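PDB 5EWQ: amidase from Bacillus anthracis, which probably hydrolyses the amide bonds of carboxylic acid amides, releasing ammonia or an amine. Local coordinates for residues A[90-93]-A[97-100]. Sequence-based numbering, arbitrary orientation.
Sequences EINP and EEAR
With CG of Asn-92 trans to its own backbone N (chi1 -166°) and CG of Glu-98 beside its backbone N, anti to the carbonyl carbon, the two side chains are sent toward each other. Beyond CG the Glu-98 chain runs extended, and this carries its carboxylate across to the amide. The backbones stay well apart, with 9.5 Å between CA of Asn-92 and CA of Glu-98. Only the amide and the carboxylate bridge the gap between these segments. ND2 of Asn-92 gives a weak hydrogen bond to OE2 of Glu-98, 3.4 Å long. The N-H...O angle is 148°, so the bond is bent as well as long. OE1 of Glu-98 lies farther from ND2 of Asn-92, at 3.8 Å. The side chains cross at nearly a right angle, and the amide and carboxylate planes are turned 79° apart. The contact is small and joins two neighbouring elements of the amidase fold. Strand 88-91 is an outermost strand of the mixed central sheet. The chain turns after it and enters helix 95-104, and the weak bond spans this strand-to-helix connection. The Asn-92 amide has other partners that fix its rotation. OD1 accepts a hydrogen bond from N of Asn-94, which closes an Asx turn just before the helix. ND2 also donates to the backbone O of Val-162, on the adjacent strand 161-166. Asn-92 is buried, and these bonds satisfy both ends of its amide. Glu-98 is partly exposed, and its side chain also packs on Phe-161 of strand 161-166.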
loop_
_atom_site.group_PDB
_atom_site.type_symbol
_atom_site.label_atom_id
_atom_site.label_comp_id
_atom_site.label_asym_id
_atom_site.label_seq_id
_atom_site.Cartn_x
_atom_site.Cartn_y
_atom_site.Cartn_z
ATOM N N GLU A 90 2.069 6.188 -13.602
ATOM C CA GLU A 90 3.226 6.067 -14.475
ATOM C C GLU A 90 3.442 4.637 -14.955
ATOM O O GLU A 90 3.089 3.679 -14.268
ATOM C CB GLU A 90 4.482 6.565 -13.757
ATOM C CG GLU A 90 5.429 7.346 -14.646
ATOM C CD GLU A 90 4.887 8.718 -15.000
ATOM O OE1 GLU A 90 5.158 9.194 -16.125
ATOM O OE2 GLU A 90 4.195 9.322 -14.152
ATOM N N ILE A 91 4.022 4.503 -16.143
ATOM C CA ILE A 91 4.376 3.202 -16.695
ATOM C C ILE A 91 5.824 3.212 -17.165
ATOM O O ILE A 91 6.234 4.104 -17.905
ATOM C CB ILE A 91 3.459 2.808 -17.873
ATOM C CG1 ILE A 91 2.060 2.458 -17.366
ATOM C CG2 ILE A 91 4.042 1.629 -18.638
ATOM C CD1 ILE A 91 2.016 1.217 -16.502
ATOM N N ASN A 92 6.597 2.226 -16.720
ATOM C CA ASN A 92 7.981 2.079 -17.153
ATOM C C ASN A 92 8.051 1.811 -18.653
ATOM O O ASN A 92 7.550 0.793 -19.127
ATOM C CB ASN A 92 8.663 0.949 -16.376
ATOM C CG ASN A 92 10.176 0.954 -16.529
ATOM O OD1 ASN A 92 10.719 1.478 -17.502
ATOM N ND2 ASN A 92 10.866 0.361 -15.561
ATOM N N PRO A 93 8.669 2.732 -19.407
ATOM C CA PRO A 93 8.839 2.540 -20.851
ATOM C C PRO A 93 9.835 1.428 -21.161
ATOM O O PRO A 93 9.837 0.891 -22.268
ATOM C CB PRO A 93 9.366 3.897 -21.326
ATOM C CG PRO A 93 10.039 4.472 -20.130
ATOM C CD PRO A 93 9.228 4.017 -18.954
ATOM N N GLU A 97 11.880 -4.137 -22.023
ATOM C CA GLU A 97 13.316 -4.309 -22.222
ATOM C C GLU A 97 13.962 -4.965 -21.006
ATOM O O GLU A 97 14.878 -5.775 -21.138
ATOM C CB GLU A 97 13.983 -2.964 -22.517
ATOM C CG GLU A 97 15.477 -3.058 -22.789
ATOM C CD GLU A 97 16.048 -1.780 -23.372
ATOM O OE1 GLU A 97 16.360 -0.853 -22.594
ATOM O OE2 GLU A 97 16.184 -1.703 -24.612
ATOM N N GLU A 98 13.474 -4.612 -19.821
ATOM C CA GLU A 98 13.963 -5.216 -18.588
ATOM C C GLU A 98 13.419 -6.630 -18.428
ATOM O O GLU A 98 14.095 -7.507 -17.893
ATOM C CB GLU A 98 13.579 -4.361 -17.378
ATOM C CG GLU A 98 14.237 -2.990 -17.350
ATOM C CD GLU A 98 13.735 -2.126 -16.209
ATOM O OE1 GLU A 98 13.164 -2.681 -15.247
ATOM O OE2 GLU A 98 13.909 -0.890 -16.279
ATOM N N ALA A 99 12.195 -6.849 -18.902
ATOM C CA ALA A 99 11.549 -8.154 -18.794
ATOM C C ALA A 99 12.240 -9.200 -19.664
ATOM O O ALA A 99 12.455 -10.332 -19.231
ATOM C CB ALA A 99 10.079 -8.049 -19.167
ATOM N N ARG A 100 12.580 -8.816 -20.890
ATOM C CA ARG A 100 13.248 -9.722 -21.818
ATOM C C ARG A 100 14.635 -10.098 -21.309
ATOM O O ARG A 100 15.082 -11.232 -21.477
ATOM C CB ARG A 100 13.354 -9.095 -23.210
ATOM C CG ARG A 100 12.017 -8.751 -23.847
ATOM C CD ARG A 100 12.196 -8.278 -25.282
ATOM N NE ARG A 100 10.950 -7.774 -25.855
ATOM C CZ ARG A 100 10.682 -6.485 -26.048
ATOM N NH1 ARG A 100 11.578 -5.564 -25.721
ATOM N NH2 ARG A 100 9.521 -6.119 -26.575
#